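Local coordinates for protein aminoacyltransferase FemA (PDB 1LRZ) that adds the second and third glycines of the pentaglycine bridge of Staphylococcus aureus peptidoglycan, using glycyl-tRNA as donor, at residues Asn117-Ile122 and Phe382-Asn387; Ala344-Met349 and Tyr361-Val366. All blocks are in the same frame, centred on the assembly; numbering follows the deposited sequence.

Interaction 1. Residues Asn117-Ile122 and Phe382-Asn387; sequences NHDGEI and FKKGYN
The imidazole of H118 lies with one face over the backbone of K384, in a CH-pi contact. K384 CA sits 3.8 Å from the centroid of the H118 ring, 17° off its normal. The CD2 side of the ring also comes close to the backbone here, with H118 CD2 3.6 Å from K384 N. The contact joins the turn between two antiparallel strands, 112-116 and 122-125, to the C-terminal end of helix 377-384. That helix finishes in a Schellman motif, with N387 at positive phi.

The side chains of H118 and K384 run past each other in opposite directions. K384 CG stands anti to the backbone N (chi1 -179°), and the chain beyond it is fully extended. Its methylenes pass H118 CB, with K384 CG 3.7 Å from that atom. The lysine then reaches D119 at the exposed end of the contact. H118 NE2 turns to a different partner, S159 of strand 157-162, through a hydrogen bond.

The 117-120 turn is braced from within. N117 OD1 takes the backbone N of D119, an Asx turn, and that of E121, from opposite faces of its amide plane. N117 ND2 gives a hydrogen bond to E121 OE2. Across the segments the polar link is a salt bridge: K384 NZ meets D119 OD2 at 2.9 Å, on the syn side and 19° out of the carboxylate plane.

Interaction 2. Residues Ala344-Met349 and Tyr361-Val366; sequences AVQWEM and YNFYGV
Helix 344-349 and strand 361-365 run roughly antiparallel, at 146° between their directions, with their axes 10.9 Å apart at closest approach. Side chains span most of that distance. Y361 points from the strand toward the helix. Its ring stands anti to the backbone N, which carries the phenol across to Q346.

Y361 OH donates a hydrogen bond of 2.6 Å to Q346 OE1. The hydroxyl approaches from above the amide plane, 45° out of it, while OE1 itself lies at the edge of the Y361 ring. Amide and ring stand nearly perpendicular, with 78° between their planes. The glutamine chain is bent at chi2, which brings its amide round to the strand. The bond gives the buried Y361 hydroxyl and the buried Q346 OE1 a partner in each other.

The F363 ring also meets the amide oxygen. Q346 OE1 lies 3.2 Å from F363 CE2, approaching that ring obliquely. Within the strand, Y361 CE2 sits over one face of the F363 ring, toward its rim. M349 completes the contact one helical turn on from Q346. Its CB lies at the Y361 ring edge, 3.8 Å from Y361 CE1, and its backbone carbonyl carbon is 3.5 Å from the same Y361 CE1.

F363 and Y364 form a classic beta bulge opposite S159 of strand 157-162. The contact belongs to the beta-alpha-beta unit 325-332, 341-355, 360-365. Strand 360-365 lies between strands 157-162 and 325-332, parallel to the latter, and F318 of strand 310-320 packs on both M349 and Y361.

Overall arrangement
Both contacts set a helix against the same nine-stranded mixed sheet: interaction 1 at the loop between strands 112-116 and 122-125, interaction 2 at strand 360-365. Their centres are about 14 Å apart. Interaction 2 is buried, about 5 Å from the chain centre. Interaction 1 is partly buried, about 16 Å out. Along the chain, interaction 2 is nested inside the loop closed by interaction 1. Strand 360-365 is followed by helix 377-384. The contacts also meet directly. K383 NZ probably hydrogen-bonds to F363 O, and the Y386 and F363 rings pack together. S159 of strand 157-162 lies next to both. Interaction 1 thus joins segments 260 residues apart, while interaction 2 is local, within one beta-alpha-beta unit.

Interaction 1. Residues Asn117-Ile122 and Phe382-Asn387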
ATOM      1  N   ASN A 117      10.899   5.984 -13.708  1.00 15.69           N
ATOM      2  CA  ASN A 117       9.700   6.823 -13.691  1.00 14.94           C
ATOM      3  C   ASN A 117       8.594   5.888 -14.169  1.00 15.93           C
ATOM      4  O   ASN A 117       8.866   4.739 -14.537  1.00 14.23           O
ATOM      5  CB  ASN A 117       9.815   8.054 -14.615  1.00 19.14           C
ATOM      6  CG  ASN A 117      10.106   7.697 -16.077  1.00 18.10           C
ATOM      7  OD1 ASN A 117       9.681   6.661 -16.586  1.00 19.58           O
ATOM      8  ND2 ASN A 117      10.812   8.592 -16.760  1.00 18.88           N
ATOM      9  N   HIS A 118       7.350   6.351 -14.170  1.00 15.25           N
ATOM     10  CA  HIS A 118       6.254   5.488 -14.587  1.00 15.91           C
ATOM     11  C   HIS A 118       6.124   5.263 -16.083  1.00 20.37           C
ATOM     12  O   HIS A 118       5.120   4.714 -16.537  1.00 21.23           O
ATOM     13  CB  HIS A 118       4.933   5.994 -14.016  1.00 13.07           C
ATOM     14  CG  HIS A 118       4.825   5.828 -12.530  1.00 17.90           C
ATOM     15  ND1 HIS A 118       5.709   6.421 -11.651  1.00 15.74           N
ATOM     16  CD2 HIS A 118       3.920   5.167 -11.765  1.00 17.77           C
ATOM     17  CE1 HIS A 118       5.349   6.141 -10.410  1.00 17.24           C
ATOM     18  NE2 HIS A 118       4.265   5.382 -10.451  1.00 17.67           N
ATOM     19  N   ASP A 119       7.133   5.689 -16.842  1.00 21.24           N
ATOM     20  CA  ASP A 119       7.151   5.486 -18.284  1.00 24.25           C
ATOM     21  C   ASP A 119       8.142   4.358 -18.555  1.00 26.37           C
ATOM     22  O   ASP A 119       8.406   4.014 -19.704  1.00 26.23           O
ATOM     23  CB  ASP A 119       7.614   6.752 -19.007  1.00 29.09           C
ATOM     24  CG  ASP A 119       6.560   7.856 -19.007  1.00 33.57           C
ATOM     25  OD1 ASP A 119       6.920   9.007 -19.315  1.00 42.61           O
ATOM     26  OD2 ASP A 119       5.375   7.588 -18.718  1.00 36.10           O
ATOM     27  N   GLY A 120       8.705   3.796 -17.488  1.00 23.65           N
ATOM     28  CA  GLY A 120       9.652   2.707 -17.651  1.00 22.77           C
ATOM     29  C   GLY A 120      11.092   3.107 -17.934  1.00 23.61           C
ATOM     30  O   GLY A 120      11.905   2.263 -18.315  1.00 23.99           O
ATOM     31  N   GLU A 121      11.418   4.382 -17.747  1.00 21.44           N
ATOM     32  CA  GLU A 121      12.779   4.854 -17.976  1.00 22.03           C
ATOM     33  C   GLU A 121      13.581   4.860 -16.674  1.00 22.79           C
ATOM     34  O   GLU A 121      13.121   5.382 -15.651  1.00 25.95           O
ATOM     35  CB  GLU A 121      12.750   6.269 -18.555  1.00 24.35           C
ATOM     36  CG  GLU A 121      11.953   6.367 -19.841  1.00 30.51           C
ATOM     37  CD  GLU A 121      11.875   7.786 -20.377  1.00 34.44           C
ATOM     38  OE1 GLU A 121      12.127   7.968 -21.586  1.00 39.24           O
ATOM     39  OE2 GLU A 121      11.561   8.714 -19.596  1.00 30.83           O
ATOM     40  N   ILE A 122      14.780   4.288 -16.706  1.00 18.57           N
ATOM     41  CA  ILE A 122      15.615   4.267 -15.513  1.00 18.23           C
ATOM     42  C   ILE A 122      16.048   5.694 -15.167  1.00 19.68           C
ATOM     43  O   ILE A 122      16.563   6.422 -16.017  1.00 19.84           O
ATOM     44  CB  ILE A 122      16.866   3.396 -15.722  1.00 17.90           C
ATOM     45  CG1 ILE A 122      16.451   1.928 -15.887  1.00 18.31           C
ATOM     46  CG2 ILE A 122      17.842   3.591 -14.554  1.00 15.58           C
ATOM     47  CD1 ILE A 122      17.589   1.006 -16.325  1.00 20.39           C
ATOM     48  N   PHE A 382      -2.644   6.025 -12.860  1.00 17.78           N
ATOM     49  CA  PHE A 382      -3.250   6.576 -11.656  1.00 19.78           C
ATOM     50  C   PHE A 382      -2.156   6.865 -10.618  1.00 18.37           C
ATOM     51  O   PHE A 382      -2.082   7.969 -10.072  1.00 17.38           O
ATOM     52  CB  PHE A 382      -4.295   5.584 -11.137  1.00 23.37           C
ATOM     53  CG  PHE A 382      -4.899   5.941  -9.805  1.00 26.77           C
ATOM     54  CD1 PHE A 382      -4.381   5.404  -8.625  1.00 28.43           C
ATOM     55  CD2 PHE A 382      -6.034   6.747  -9.731  1.00 26.44           C
ATOM     56  CE1 PHE A 382      -4.990   5.661  -7.383  1.00 27.49           C
ATOM     57  CE2 PHE A 382      -6.651   7.014  -8.497  1.00 29.35           C
ATOM     58  CZ  PHE A 382      -6.130   6.469  -7.326  1.00 27.76           C
ATOM     59  N   LYS A 383      -1.288   5.891 -10.380  1.00 18.56           N
ATOM     60  CA  LYS A 383      -0.204   6.055  -9.416  1.00 15.62           C
ATOM     61  C   LYS A 383       0.748   7.167  -9.866  1.00 18.56           C
ATOM     62  O   LYS A 383       1.189   7.998  -9.060  1.00 17.90           O
ATOM     63  CB  LYS A 383       0.518   4.715  -9.245  1.00 16.59           C
ATOM     64  CG  LYS A 383      -0.418   3.657  -8.642  1.00 12.29           C
ATOM     65  CD  LYS A 383       0.212   2.286  -8.463  1.00 18.18           C
ATOM     66  CE  LYS A 383      -0.831   1.340  -7.845  1.00 18.24           C
ATOM     67  NZ  LYS A 383      -0.325  -0.020  -7.524  1.00 25.14           N
ATOM     68  N   LYS A 384       1.026   7.200 -11.166  1.00 16.84           N
ATOM     69  CA  LYS A 384       1.894   8.216 -11.755  1.00 16.73           C
ATOM     70  C   LYS A 384       1.385   9.623 -11.436  1.00 16.94           C
ATOM     71  O   LYS A 384       2.171  10.530 -11.127  1.00 15.76           O
ATOM     72  CB  LYS A 384       1.948   8.017 -13.277  1.00 18.32           C
ATOM     73  CG  LYS A 384       2.832   9.005 -14.014  1.00 16.35           C
ATOM     74  CD  LYS A 384       2.740   8.774 -15.506  1.00 20.05           C
ATOM     75  CE  LYS A 384       3.481   9.854 -16.280  1.00 21.65           C
ATOM     76  NZ  LYS A 384       3.428   9.574 -17.745  1.00 31.44           N
ATOM     77  N   GLY A 385       0.065   9.783 -11.495  1.00 14.21           N
ATOM     78  CA  GLY A 385      -0.558  11.069 -11.238  1.00 14.67           C
ATOM     79  C   GLY A 385      -0.337  11.651  -9.848  1.00 19.68           C
ATOM     80  O   GLY A 385      -0.544  12.853  -9.653  1.00 15.68           O
ATOM     81  N   TYR A 386       0.079  10.816  -8.890  1.00 14.53           N
ATOM     82  CA  TYR A 386       0.332  11.264  -7.521  1.00 14.71           C
ATOM     83  C   TYR A 386       1.779  11.721  -7.321  1.00 16.20           C
ATOM     84  O   TYR A 386       2.177  12.086  -6.211  1.00 17.76           O
ATOM     85  CB  TYR A 386       0.016  10.135  -6.525  1.00 14.08           C
ATOM     86  CG  TYR A 386      -1.455   9.989  -6.209  1.00 15.72           C
ATOM     87  CD1 TYR A 386      -2.056  10.747  -5.203  1.00 13.05           C
ATOM     88  CD2 TYR A 386      -2.256   9.108  -6.936  1.00 17.16           C
ATOM     89  CE1 TYR A 386      -3.428  10.622  -4.928  1.00 16.32           C
ATOM     90  CE2 TYR A 386      -3.622   8.982  -6.676  1.00 13.89           C
ATOM     91  CZ  TYR A 386      -4.204   9.735  -5.673  1.00 18.16           C
ATOM     92  OH  TYR A 386      -5.563   9.590  -5.415  1.00 19.00           O
ATOM     93  N   ASN A 387       2.554  11.692  -8.399  1.00 14.51           N
ATOM     94  CA  ASN A 387       3.963  12.077  -8.384  1.00 15.89           C
ATOM     95  C   ASN A 387       4.825  11.023  -7.706  1.00 14.83           C
ATOM     96  O   ASN A 387       5.866  11.343  -7.156  1.00 18.13           O
ATOM     97  CB  ASN A 387       4.194  13.424  -7.668  1.00 14.18           C
ATOM     98  CG  ASN A 387       5.542  14.042  -8.026  1.00 16.12           C
ATOM     99  OD1 ASN A 387       6.212  14.650  -7.192  1.00 22.94           O
ATOM    100  ND2 ASN A 387       5.939  13.892  -9.277  1.00 13.65           N
TER

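Interaction 2. Residues Ala344-Met349 and Tyr361-Val366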
ATOM      1  N   ALA A 344     -10.705   9.507  -2.364  1.00 14.38           N
ATOM      2  CA  ALA A 344     -10.991   9.740  -0.942  1.00 15.78           C
ATOM      3  C   ALA A 344     -10.192   8.748  -0.106  1.00 16.71           C
ATOM      4  O   ALA A 344      -9.565   9.122   0.890  1.00 16.52           O
ATOM      5  CB  ALA A 344     -12.499   9.576  -0.665  1.00 15.69           C
ATOM      6  N   VAL A 345     -10.210   7.479  -0.513  1.00 17.16           N
ATOM      7  CA  VAL A 345      -9.461   6.445   0.197  1.00 16.20           C
ATOM      8  C   VAL A 345      -7.959   6.769   0.214  1.00 17.52           C
ATOM      9  O   VAL A 345      -7.325   6.737   1.269  1.00 18.24           O
ATOM     10  CB  VAL A 345      -9.669   5.053  -0.452  1.00 17.01           C
ATOM     11  CG1 VAL A 345      -8.700   4.029   0.173  1.00 13.31           C
ATOM     12  CG2 VAL A 345     -11.112   4.585  -0.227  1.00 15.45           C
ATOM     13  N   GLN A 346      -7.392   7.084  -0.947  1.00 16.69           N
ATOM     14  CA  GLN A 346      -5.969   7.400  -1.016  1.00 16.68           C
ATOM     15  C   GLN A 346      -5.644   8.646  -0.185  1.00 17.98           C
ATOM     16  O   GLN A 346      -4.648   8.670   0.546  1.00 14.68           O
ATOM     17  CB  GLN A 346      -5.522   7.631  -2.468  1.00 14.69           C
ATOM     18  CG  GLN A 346      -5.578   6.386  -3.393  1.00 14.58           C
ATOM     19  CD  GLN A 346      -4.798   5.209  -2.830  1.00 18.10           C
ATOM     20  OE1 GLN A 346      -3.668   5.361  -2.352  1.00 18.44           O
ATOM     21  NE2 GLN A 346      -5.389   4.028  -2.899  1.00 20.95           N
ATOM     22  N   TRP A 347      -6.479   9.679  -0.284  1.00 14.28           N
ATOM     23  CA  TRP A 347      -6.197  10.902   0.459  1.00 18.32           C
ATOM     24  C   TRP A 347      -6.201  10.678   1.968  1.00 18.57           C
ATOM     25  O   TRP A 347      -5.396  11.269   2.694  1.00 16.99           O
ATOM     26  CB  TRP A 347      -7.194  12.000   0.093  1.00 17.95           C
ATOM     27  CG  TRP A 347      -6.800  13.356   0.610  1.00 21.96           C
ATOM     28  CD1 TRP A 347      -7.559  14.190   1.383  1.00 23.83           C
ATOM     29  CD2 TRP A 347      -5.565  14.050   0.365  1.00 20.95           C
ATOM     30  NE1 TRP A 347      -6.874  15.352   1.639  1.00 23.59           N
ATOM     31  CE2 TRP A 347      -5.650  15.292   1.034  1.00 25.00           C
ATOM     32  CE3 TRP A 347      -4.395  13.733  -0.335  1.00 22.80           C
ATOM     33  CZ2 TRP A 347      -4.610  16.234   0.998  1.00 25.40           C
ATOM     34  CZ3 TRP A 347      -3.362  14.667  -0.370  1.00 23.15           C
ATOM     35  CH2 TRP A 347      -3.476  15.901   0.303  1.00 25.79           C
ATOM     36  N   GLU A 348      -7.108   9.827   2.441  1.00 18.70           N
ATOM     37  CA  GLU A 348      -7.184   9.544   3.873  1.00 17.70           C
ATOM     38  C   GLU A 348      -5.879   8.922   4.375  1.00 16.98           C
ATOM     39  O   GLU A 348      -5.349   9.326   5.405  1.00 12.96           O
ATOM     40  CB  GLU A 348      -8.350   8.586   4.173  1.00 19.70           C
ATOM     41  CG  GLU A 348      -8.430   8.071   5.628  1.00 22.16           C
ATOM     42  CD  GLU A 348      -8.983   9.102   6.607  1.00 28.14           C
ATOM     43  OE1 GLU A 348      -9.991   9.765   6.273  1.00 26.66           O
ATOM     44  OE2 GLU A 348      -8.424   9.245   7.721  1.00 26.30           O
ATOM     45  N   MET A 349      -5.358   7.951   3.637  1.00 16.02           N
ATOM     46  CA  MET A 349      -4.150   7.268   4.077  1.00 16.04           C
ATOM     47  C   MET A 349      -2.855   8.046   3.847  1.00 15.91           C
ATOM     48  O   MET A 349      -1.899   7.896   4.605  1.00 15.87           O
ATOM     49  CB  MET A 349      -4.111   5.869   3.467  1.00 13.22           C
ATOM     50  CG  MET A 349      -5.323   5.003   3.925  1.00 15.39           C
ATOM     51  SD  MET A 349      -5.609   4.947   5.749  1.00  3.96           S
ATOM     52  CE  MET A 349      -4.094   4.400   6.254  1.00 14.00           C
ATOM     53  N   TYR A 361       4.923   6.574   1.370  1.00 13.26           N
ATOM     54  CA  TYR A 361       3.602   6.073   1.033  1.00 14.76           C
ATOM     55  C   TYR A 361       3.793   5.163  -0.180  1.00 14.67           C
ATOM     56  O   TYR A 361       4.104   5.622  -1.280  1.00 13.21           O
ATOM     57  CB  TYR A 361       2.667   7.235   0.701  1.00 14.34           C
ATOM     58  CG  TYR A 361       1.226   6.819   0.531  1.00 15.80           C
ATOM     59  CD1 TYR A 361       0.390   6.648   1.636  1.00 14.61           C
ATOM     60  CD2 TYR A 361       0.697   6.592  -0.740  1.00 15.00           C
ATOM     61  CE1 TYR A 361      -0.938   6.262   1.478  1.00 14.19           C
ATOM     62  CE2 TYR A 361      -0.627   6.202  -0.913  1.00 15.03           C
ATOM     63  CZ  TYR A 361      -1.438   6.041   0.199  1.00 17.92           C
ATOM     64  OH  TYR A 361      -2.742   5.656   0.013  1.00 18.20           O
ATOM     65  N   ASN A 362       3.602   3.871   0.037  1.00 13.52           N
ATOM     66  CA  ASN A 362       3.820   2.868  -0.989  1.00 13.37           C
ATOM     67  C   ASN A 362       2.549   2.419  -1.718  1.00 14.00           C
ATOM     68  O   ASN A 362       1.747   1.679  -1.149  1.00 13.06           O
ATOM     69  CB  ASN A 362       4.492   1.660  -0.324  1.00 13.60           C
ATOM     70  CG  ASN A 362       5.293   0.826  -1.295  1.00 16.95           C
ATOM     71  OD1 ASN A 362       5.008   0.811  -2.486  1.00 15.18           O
ATOM     72  ND2 ASN A 362       6.300   0.109  -0.780  1.00  9.80           N
ATOM     73  N   PHE A 363       2.372   2.859  -2.969  1.00 13.68           N
ATOM     74  CA  PHE A 363       1.211   2.454  -3.769  1.00 15.10           C
ATOM     75  C   PHE A 363       1.390   0.978  -4.125  1.00 15.33           C
ATOM     76  O   PHE A 363       0.514   0.336  -4.710  1.00 13.95           O
ATOM     77  CB  PHE A 363       1.097   3.296  -5.051  1.00  9.69           C
ATOM     78  CG  PHE A 363       0.532   4.668  -4.820  1.00 15.97           C
ATOM     79  CD1 PHE A 363       1.367   5.784  -4.755  1.00 12.37           C
ATOM     80  CD2 PHE A 363      -0.846   4.846  -4.655  1.00 15.56           C
ATOM     81  CE1 PHE A 363       0.836   7.064  -4.525  1.00 16.03           C
ATOM     82  CE2 PHE A 363      -1.386   6.129  -4.426  1.00 18.30           C
ATOM     83  CZ  PHE A 363      -0.548   7.235  -4.362  1.00 12.85           C
ATOM     84  N   TYR A 364       2.558   0.466  -3.760  1.00 15.59           N
ATOM     85  CA  TYR A 364       2.939  -0.924  -3.961  1.00 15.67           C
ATOM     86  C   TYR A 364       3.119  -1.436  -5.401  1.00 17.07           C
ATOM     87  O   TYR A 364       3.548  -0.702  -6.289  1.00 16.07           O
ATOM     88  CB  TYR A 364       1.992  -1.852  -3.170  1.00 15.90           C
ATOM     89  CG  TYR A 364       2.713  -2.994  -2.462  1.00 19.67           C
ATOM     90  CD1 TYR A 364       3.857  -2.744  -1.684  1.00 19.88           C
ATOM     91  CD2 TYR A 364       2.259  -4.310  -2.555  1.00 20.15           C
ATOM     92  CE1 TYR A 364       4.522  -3.766  -1.025  1.00 19.24           C
ATOM     93  CE2 TYR A 364       2.928  -5.355  -1.894  1.00 19.27           C
ATOM     94  CZ  TYR A 364       4.055  -5.071  -1.132  1.00 21.90           C
ATOM     95  OH  TYR A 364       4.726  -6.077  -0.470  1.00 20.51           O
ATOM     96  N   GLY A 365       2.784  -2.703  -5.609  1.00 16.23           N
ATOM     97  CA  GLY A 365       3.016  -3.362  -6.881  1.00 18.11           C
ATOM     98  C   GLY A 365       2.588  -2.878  -8.251  1.00 17.16           C
ATOM     99  O   GLY A 365       1.445  -2.477  -8.446  1.00 20.09           O
ATOM    100  N   VAL A 366       3.533  -2.893  -9.194  1.00 15.82           N
ATOM    101  CA  VAL A 366       3.237  -2.586 -10.597  1.00 16.72           C
ATOM    102  C   VAL A 366       3.975  -3.694 -11.356  1.00 19.12           C
ATOM    103  O   VAL A 366       4.998  -4.205 -10.878  1.00 17.02           O
ATOM    104  CB  VAL A 366       3.717  -1.167 -11.061  1.00 18.17           C
ATOM    105  CG1 VAL A 366       3.046  -0.086 -10.202  1.00 14.97           C
ATOM    106  CG2 VAL A 366       5.231  -1.058 -11.004  1.00 15.12           C
TER